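Long-range contacts in O-methyltransferase (Bacillus halodurans, PDB 2GPY), which is a putative O-methyltransferase with a Rossmann-like fold, probably transferring methyl groups to hydroxyls of a substrate not yet identified: residues B[53-58]-B[127-132]; B[68-73]-B[105-110]. All blocks are in the same frame, centred on the assembly; numbering follows the deposited sequence.

Contact 1: residues B[53-58]-B[127-132]; sequences AAPARI and FDVLFI
Asp128 turns its carboxylate toward the Ala56-Arg57 backbone because CG stands anti to its own carbonyl carbon (chi1 -59°), while Arg57 reaches Phe127 through a chain that is extended at first and bends at chi3 (51°). OD2 of Asp128 takes two backbone amides at once: Ala56 N at 2.8 Å, from above the carboxylate plane, and Arg57 N at 3.0 Å, on the anti side and nearer that plane. Two N-H groups on one oxygen fix the rotation of the carboxylate and probably favour its charged form; the other oxygen, OD1, forms a salt bridge with Arg151. The reverse connection also uses a single acceptor. Asp128 N lies 2.9 Å from Arg57 O, and Val129 N makes a weak second bond to the same Arg57 O at 3.3 Å, so Arg57 O is shared by two successive amides at the corner the chain turns at Asp128.

NH2 of Arg57 lies over one face of the Phe127 ring, with the guanidinium and ring planes 30° apart. This nitrogen does the touching, 3.4 Å from the ring atom CZ of Phe127, whereas Arg57 CZ lies 4.5 Å from the ring centroid, an off-centre cation-pi contact. NE bonds to the carbonyl of Leu126 and NH2 to that of Pro125, which helps to fix the group over the ring. On the apolar side, Pro55 CB meets Val129 CG2 at 3.6 Å. Ile58 and Val129 run side by side on one face of the sheet, Ile58 CG1 being 4.0 Å from Val129 CB, and the two residues form a parallel bridge. The contact joins the N-terminal ends of strands 57-61 and 127-133, adjacent parallel strands at the centre of the sheet, a pairing characteristic of the core of a Rossmann-like methyltransferase fold.

Contact 2: residues B[68-73]-B[105-110]; sequences SAIRMA and SRIELL
Ile107, Ala73 and Arg106 have most of the surface buried here, and each meets the other segment differently. Ile107 points its CD1 into the helix: it lies 3.7 Å from Ala73 CB and 3.6 Å from the carbonyl oxygen of Ala69, while its other branch, CG2, rests 4.1 Å from Ala69 CB. The small alanines, one helical turn apart, let the isoleucine approach the helix backbone closely; the side chain of Ile70 crosses that of Ile107 at about a right angle.

Arg106, bent at chi3 (-67°), brings its guanidinium end-on to Ala73 O. NH1 (2.9 Å) and NH2 (3.0 Å) both bond to Ala73 O, which lies in the guanidinium plane; seen from the carbonyl, both donors come from one face, NH1 63° out of its plane. NH2 also bonds to Ala79 O. A leucine in place of Arg106 would probably leave the carbonyls of Ala73 and Ala79 without these donors and remove the polar tie between the helix and the residue just before strand 107-111. The axes of 68-73 and 107-110 approach to 9.8 Å at 164°, so the helix runs nearly antiparallel to the strand, as helices covering the parallel sheet of a Rossmann-like fold do.

The centres of contacts 1 and 2 lie 12 Å apart, and both reach the same seven-stranded mixed sheet. Along the chain, contact 2 is nested inside the loop closed by contact 1: strand 57-61 leads into helix 67-75, then strands 80-85 and 107-111 follow before the chain returns at 127-133. Across the sheet, strand 80-85 separates 107-111 from 57-61, which itself neighbours 127-133. The two contacts also meet directly, Phe131 CE2 packing 3.8 Å from Ser68 CB and Ile58 CG2 lying 4.1 Å from CE of Met72, a selenomethionine. Helix 67-75 therefore packs on residues of both contacts, covering the sheet between its central strands and strand 107-111, outermost within this chain.

Contact 1: residues B[53-58]-B[127-132]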
ATOM      1  N   ALA B  53      -5.517  -0.937   2.808  1.00 41.10           N
ATOM      2  CA  ALA B  53      -6.156   0.360   2.576  1.00 40.72           C
ATOM      3  C   ALA B  53      -7.631   0.424   2.981  1.00 40.40           C
ATOM      4  O   ALA B  53      -8.136   1.518   3.191  1.00 41.70           O
ATOM      5  CB  ALA B  53      -5.998   0.771   1.136  1.00 41.19           C
ATOM      6  N   ALA B  54      -8.316  -0.726   3.070  1.00 39.66           N
ATOM      7  CA  ALA B  54      -9.718  -0.816   3.560  1.00 38.99           C
ATOM      8  C   ALA B  54     -10.717   0.090   2.805  1.00 38.75           C
ATOM      9  O   ALA B  54     -11.483   0.852   3.430  1.00 38.75           O
ATOM     10  CB  ALA B  54      -9.801  -0.578   5.095  1.00 38.60           C
ATOM     11  N   PRO B  55     -10.726   0.016   1.467  1.00 38.93           N
ATOM     12  CA  PRO B  55     -11.625   0.910   0.718  1.00 38.48           C
ATOM     13  C   PRO B  55     -13.076   0.439   0.840  1.00 38.90           C
ATOM     14  O   PRO B  55     -13.307  -0.756   1.001  1.00 37.59           O
ATOM     15  CB  PRO B  55     -11.119   0.786  -0.711  1.00 39.33           C
ATOM     16  CG  PRO B  55     -10.526  -0.614  -0.798  1.00 39.08           C
ATOM     17  CD  PRO B  55      -9.936  -0.859   0.573  1.00 38.80           C
ATOM     18  N   ALA B  56     -14.029   1.375   0.810  1.00 38.34           N
ATOM     19  CA  ALA B  56     -15.447   1.025   0.813  1.00 38.75           C
ATOM     20  C   ALA B  56     -16.057   0.933  -0.592  1.00 38.51           C
ATOM     21  O   ALA B  56     -17.058   0.240  -0.783  1.00 37.21           O
ATOM     22  CB  ALA B  56     -16.242   2.041   1.662  1.00 38.71           C
ATOM     23  N   ARG B  57     -15.494   1.663  -1.552  1.00 38.30           N
ATOM     24  CA  ARG B  57     -16.112   1.804  -2.888  1.00 38.49           C
ATOM     25  C   ARG B  57     -15.000   1.718  -3.931  1.00 37.97           C
ATOM     26  O   ARG B  57     -14.037   2.499  -3.882  1.00 37.14           O
ATOM     27  CB  ARG B  57     -16.824   3.155  -3.011  1.00 38.06           C
ATOM     28  CG  ARG B  57     -18.080   3.323  -2.106  1.00 39.54           C
ATOM     29  CD  ARG B  57     -18.708   4.702  -2.284  1.00 41.86           C
ATOM     30  NE  ARG B  57     -18.957   5.032  -3.692  1.00 49.12           N
ATOM     31  CZ  ARG B  57     -19.836   4.423  -4.488  1.00 51.30           C
ATOM     32  NH1 ARG B  57     -20.591   3.412  -4.051  1.00 52.33           N
ATOM     33  NH2 ARG B  57     -19.959   4.827  -5.745  1.00 52.67           N
ATOM     34  N   ILE B  58     -15.121   0.767  -4.852  1.00 35.71           N
ATOM     35  CA  ILE B  58     -14.092   0.516  -5.881  1.00 35.81           C
ATOM     36  C   ILE B  58     -14.757   0.615  -7.250  1.00 35.90           C
ATOM     37  O   ILE B  58     -15.864   0.070  -7.468  1.00 35.60           O
ATOM     38  CB  ILE B  58     -13.482  -0.884  -5.713  1.00 35.53           C
ATOM     39  CG1 ILE B  58     -12.836  -1.006  -4.320  1.00 36.06           C
ATOM     40  CG2 ILE B  58     -12.468  -1.213  -6.879  1.00 36.05           C
ATOM     41  CD1 ILE B  58     -12.566  -2.476  -3.871  1.00 37.59           C
ATOM     42  N   PHE B 127     -15.236   7.345  -5.372  1.00 39.00           N
ATOM     43  CA  PHE B 127     -14.643   6.049  -5.142  1.00 38.26           C
ATOM     44  C   PHE B 127     -13.342   6.181  -4.341  1.00 37.48           C
ATOM     45  O   PHE B 127     -12.667   7.192  -4.423  1.00 38.20           O
ATOM     46  CB  PHE B 127     -14.395   5.382  -6.505  1.00 37.99           C
ATOM     47  CG  PHE B 127     -15.663   5.009  -7.224  1.00 36.27           C
ATOM     48  CD1 PHE B 127     -16.309   3.807  -6.935  1.00 37.40           C
ATOM     49  CD2 PHE B 127     -16.245   5.884  -8.161  1.00 37.98           C
ATOM     50  CE1 PHE B 127     -17.525   3.447  -7.597  1.00 38.80           C
ATOM     51  CE2 PHE B 127     -17.450   5.539  -8.828  1.00 38.97           C
ATOM     52  CZ  PHE B 127     -18.087   4.317  -8.537  1.00 38.79           C
ATOM     53  N   ASP B 128     -13.029   5.166  -3.542  1.00 37.29           N
ATOM     54  CA  ASP B 128     -11.771   5.086  -2.815  1.00 37.45           C
ATOM     55  C   ASP B 128     -10.673   4.528  -3.692  1.00 37.16           C
ATOM     56  O   ASP B 128      -9.511   4.771  -3.432  1.00 36.57           O
ATOM     57  CB  ASP B 128     -11.922   4.171  -1.593  1.00 37.08           C
ATOM     58  CG  ASP B 128     -12.997   4.662  -0.651  1.00 39.76           C
ATOM     59  OD1 ASP B 128     -12.872   5.814  -0.235  1.00 38.68           O
ATOM     60  OD2 ASP B 128     -13.976   3.915  -0.380  1.00 38.18           O
ATOM     61  N   VAL B 129     -11.058   3.737  -4.697  1.00 36.47           N
ATOM     62  CA  VAL B 129     -10.089   3.057  -5.565  1.00 36.59           C
ATOM     63  C   VAL B 129     -10.644   3.060  -6.989  1.00 36.80           C
ATOM     64  O   VAL B 129     -11.825   2.771  -7.186  1.00 36.07           O
ATOM     65  CB  VAL B 129      -9.855   1.552  -5.122  1.00 37.34           C
ATOM     66  CG1 VAL B 129      -8.999   0.783  -6.175  1.00 38.71           C
ATOM     67  CG2 VAL B 129      -9.233   1.441  -3.720  1.00 37.20           C
ATOM     68  N   LEU B 130      -9.769   3.348  -7.966  1.00 36.35           N
ATOM     69  CA  LEU B 130     -10.039   3.143  -9.375  1.00 36.74           C
ATOM     70  C   LEU B 130      -9.031   2.122  -9.867  1.00 37.35           C
ATOM     71  O   LEU B 130      -7.837   2.283  -9.633  1.00 37.46           O
ATOM     72  CB  LEU B 130      -9.828   4.479 -10.148  1.00 35.72           C
ATOM     73  CG  LEU B 130      -9.840   4.380 -11.676  1.00 35.32           C
ATOM     74  CD1 LEU B 130     -11.242   3.820 -12.205  1.00 33.23           C
ATOM     75  CD2 LEU B 130      -9.490   5.714 -12.385  1.00 37.20           C
ATOM     76  N   PHE B 131      -9.492   1.078 -10.539  1.00 37.71           N
ATOM     77  CA  PHE B 131      -8.602   0.009 -10.990  1.00 39.11           C
ATOM     78  C   PHE B 131      -8.660  -0.031 -12.511  1.00 39.77           C
ATOM     79  O   PHE B 131      -9.726  -0.280 -13.078  1.00 38.83           O
ATOM     80  CB  PHE B 131      -9.088  -1.334 -10.371  1.00 39.88           C
ATOM     81  CG  PHE B 131      -8.213  -2.528 -10.685  1.00 43.09           C
ATOM     82  CD1 PHE B 131      -6.861  -2.387 -10.960  1.00 45.50           C
ATOM     83  CD2 PHE B 131      -8.749  -3.815 -10.656  1.00 47.25           C
ATOM     84  CE1 PHE B 131      -6.049  -3.522 -11.243  1.00 45.95           C
ATOM     85  CE2 PHE B 131      -7.945  -4.959 -10.961  1.00 47.91           C
ATOM     86  CZ  PHE B 131      -6.607  -4.799 -11.252  1.00 46.24           C
ATOM     87  N   ILE B 132      -7.517   0.225 -13.159  1.00 39.39           N
ATOM     88  CA  ILE B 132      -7.412   0.215 -14.606  1.00 40.28           C
ATOM     89  C   ILE B 132      -6.178  -0.574 -15.044  1.00 40.56           C
ATOM     90  O   ILE B 132      -5.355  -0.967 -14.224  1.00 39.89           O
ATOM     91  CB  ILE B 132      -7.375   1.647 -15.189  1.00 39.52           C
ATOM     92  CG1 ILE B 132      -6.230   2.460 -14.565  1.00 39.51           C
ATOM     93  CG2 ILE B 132      -8.727   2.358 -14.964  1.00 41.12           C
ATOM     94  CD1 ILE B 132      -6.150   3.931 -15.068  1.00 39.87           C
TER

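Contact 2: residues B[68-73]-B[105-110]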
ATOM      1  N   SER B  68     -11.458 -10.216 -11.295  0.50 36.78           N
ATOM      2  CA  SER B  68     -10.930  -9.219 -10.339  0.50 37.78           C
ATOM      3  C   SER B  68     -12.028  -8.621  -9.453  0.50 37.57           C
ATOM      4  O   SER B  68     -11.816  -8.449  -8.256  0.50 37.85           O
ATOM      5  CB  SER B  68     -10.095  -8.130 -11.026  0.50 37.77           C
ATOM      6  OG  SER B  68      -8.883  -8.677 -11.521  0.50 41.22           O
ATOM      7  N   ALA B  69     -13.201  -8.341 -10.030  1.00 37.51           N
ATOM      8  CA  ALA B  69     -14.324  -7.784  -9.271  1.00 37.46           C
ATOM      9  C   ALA B  69     -14.695  -8.772  -8.167  1.00 36.56           C
ATOM     10  O   ALA B  69     -14.877  -8.396  -7.010  1.00 37.41           O
ATOM     11  CB  ALA B  69     -15.548  -7.530 -10.161  1.00 37.21           C
ATOM     12  N   ILE B  70     -14.840 -10.042  -8.546  1.00 35.30           N
ATOM     13  CA  ILE B  70     -15.175 -11.106  -7.599  1.00 34.77           C
ATOM     14  C   ILE B  70     -14.153 -11.265  -6.485  1.00 35.37           C
ATOM     15  O   ILE B  70     -14.529 -11.293  -5.309  1.00 35.25           O
ATOM     16  CB  ILE B  70     -15.452 -12.453  -8.319  1.00 33.58           C
ATOM     17  CG1 ILE B  70     -16.822 -12.356  -9.018  1.00 35.32           C
ATOM     18  CG2 ILE B  70     -15.426 -13.620  -7.339  1.00 34.63           C
ATOM     19  CD1 ILE B  70     -17.083 -13.457 -10.064  1.00 33.82           C
ATOM     20  N   ARG B  71     -12.875 -11.376  -6.843  1.00 35.10           N
ATOM     21  CA  ARG B  71     -11.852 -11.586  -5.838  1.00 36.32           C
ATOM     22  C   ARG B  71     -11.690 -10.392  -4.902  1.00 36.02           C
ATOM     23  O   ARG B  71     -11.465 -10.571  -3.688  1.00 35.02           O
ATOM     24  CB  ARG B  71     -10.549 -11.964  -6.524  1.00 36.55           C
ATOM     25  CG  ARG B  71     -10.723 -13.372  -7.083  1.00 39.94           C
ATOM     26  CD  ARG B  71      -9.502 -14.186  -7.021  1.00 42.42           C
ATOM     27  NE  ARG B  71      -9.013 -14.374  -5.659  1.00 39.49           N
ATOM     28  CZ  ARG B  71      -7.761 -14.701  -5.392  1.00 39.18           C
ATOM     29  NH1 ARG B  71      -6.929 -14.887  -6.394  1.00 37.49           N
ATOM     30  NH2 ARG B  71      -7.335 -14.839  -4.124  1.00 39.16           N
HETATM   31  N   MSE B  72     -11.852  -9.175  -5.434  1.00 35.55           N
HETATM   32  CA  MSE B  72     -11.876  -7.991  -4.553  1.00 37.11           C
HETATM   33  C   MSE B  72     -13.078  -7.973  -3.604  1.00 36.86           C
HETATM   34  O   MSE B  72     -12.919  -7.664  -2.389  1.00 35.64           O
HETATM   35  CB  MSE B  72     -11.855  -6.673  -5.364  1.00 37.62           C
HETATM   36  CG  MSE B  72     -10.544  -6.503  -6.111  1.00 38.25           C
HETATM   37 SE   MSE B  72     -10.413  -4.733  -7.018  1.00 43.42          SE
HETATM   38  CE  MSE B  72     -11.831  -4.944  -8.386  1.00 38.79           C
ATOM     39  N   ALA B  73     -14.268  -8.296  -4.132  1.00 35.11           N
ATOM     40  CA  ALA B  73     -15.459  -8.350  -3.282  1.00 35.98           C
ATOM     41  C   ALA B  73     -15.284  -9.396  -2.175  1.00 36.08           C
ATOM     42  O   ALA B  73     -15.675  -9.163  -1.036  1.00 36.06           O
ATOM     43  CB  ALA B  73     -16.735  -8.651  -4.111  1.00 36.04           C
ATOM     44  N   SER B 105     -25.311  -8.116  -4.827  1.00 40.27           N
ATOM     45  CA  SER B 105     -25.657  -6.969  -3.992  1.00 41.16           C
ATOM     46  C   SER B 105     -24.439  -6.087  -3.737  1.00 40.77           C
ATOM     47  O   SER B 105     -24.565  -4.969  -3.240  1.00 41.48           O
ATOM     48  CB  SER B 105     -26.343  -7.397  -2.675  1.00 41.65           C
ATOM     49  OG  SER B 105     -25.420  -8.070  -1.828  1.00 45.72           O
ATOM     50  N   ARG B 106     -23.259  -6.581  -4.093  1.00 38.93           N
ATOM     51  CA  ARG B 106     -22.034  -5.863  -3.824  1.00 39.70           C
ATOM     52  C   ARG B 106     -21.192  -5.589  -5.072  1.00 39.47           C
ATOM     53  O   ARG B 106     -20.230  -4.828  -5.019  1.00 40.36           O
ATOM     54  CB  ARG B 106     -21.216  -6.637  -2.805  1.00 40.09           C
ATOM     55  CG  ARG B 106     -21.889  -6.639  -1.430  1.00 40.50           C
ATOM     56  CD  ARG B 106     -20.861  -6.778  -0.356  1.00 43.07           C
ATOM     57  NE  ARG B 106     -20.221  -8.092  -0.392  1.00 44.36           N
ATOM     58  CZ  ARG B 106     -18.926  -8.324  -0.587  1.00 44.53           C
ATOM     59  NH1 ARG B 106     -18.533  -9.589  -0.553  1.00 45.42           N
ATOM     60  NH2 ARG B 106     -18.025  -7.323  -0.840  1.00 40.38           N
ATOM     61  N   ILE B 107     -21.560  -6.197  -6.191  1.00 37.59           N
ATOM     62  CA  ILE B 107     -20.848  -5.935  -7.450  1.00 36.96           C
ATOM     63  C   ILE B 107     -21.864  -5.469  -8.471  1.00 37.42           C
ATOM     64  O   ILE B 107     -22.793  -6.233  -8.836  1.00 36.89           O
ATOM     65  CB  ILE B 107     -20.119  -7.175  -7.977  1.00 37.01           C
ATOM     66  CG1 ILE B 107     -19.086  -7.684  -6.955  1.00 36.63           C
ATOM     67  CG2 ILE B 107     -19.510  -6.892  -9.388  1.00 34.58           C
ATOM     68  CD1 ILE B 107     -18.380  -8.986  -7.396  1.00 37.58           C
ATOM     69  N   GLU B 108     -21.725  -4.217  -8.894  1.00 35.90           N
ATOM     70  CA  GLU B 108     -22.643  -3.653  -9.896  1.00 37.67           C
ATOM     71  C   GLU B 108     -21.935  -3.669 -11.254  1.00 37.37           C
ATOM     72  O   GLU B 108     -20.912  -3.028 -11.419  1.00 36.38           O
ATOM     73  CB  GLU B 108     -23.047  -2.215  -9.538  1.00 37.65           C
ATOM     74  CG  GLU B 108     -24.016  -1.600 -10.570  1.00 39.35           C
ATOM     75  CD  GLU B 108     -24.379  -0.140 -10.296  1.00 40.72           C
ATOM     76  OE1 GLU B 108     -23.939   0.440  -9.275  1.00 45.55           O
ATOM     77  OE2 GLU B 108     -25.127   0.432 -11.120  1.00 45.84           O
ATOM     78  N   LEU B 109     -22.471  -4.407 -12.216  1.00 35.75           N
ATOM     79  CA  LEU B 109     -21.799  -4.511 -13.502  1.00 35.56           C
ATOM     80  C   LEU B 109     -22.503  -3.635 -14.520  1.00 35.27           C
ATOM     81  O   LEU B 109     -23.719  -3.719 -14.701  1.00 36.01           O
ATOM     82  CB  LEU B 109     -21.783  -5.958 -14.022  1.00 35.97           C
ATOM     83  CG  LEU B 109     -21.069  -6.997 -13.168  1.00 36.81           C
ATOM     84  CD1 LEU B 109     -21.110  -8.339 -13.934  1.00 37.62           C
ATOM     85  CD2 LEU B 109     -19.614  -6.548 -12.881  1.00 37.17           C
ATOM     86  N   LEU B 110     -21.721  -2.814 -15.193  1.00 35.01           N
ATOM     87  CA  LEU B 110     -22.253  -1.937 -16.201  1.00 35.16           C
ATOM     88  C   LEU B 110     -21.743  -2.412 -17.555  1.00 35.26           C
ATOM     89  O   LEU B 110     -20.574  -2.746 -17.727  1.00 35.33           O
ATOM     90  CB  LEU B 110     -21.850  -0.487 -15.933  1.00 35.47           C
ATOM     91  CG  LEU B 110     -22.376   0.164 -14.639  1.00 36.49           C
ATOM     92  CD1 LEU B 110     -21.924   1.613 -14.566  1.00 37.83           C
ATOM     93  CD2 LEU B 110     -23.887   0.082 -14.563  1.00 38.34           C
TER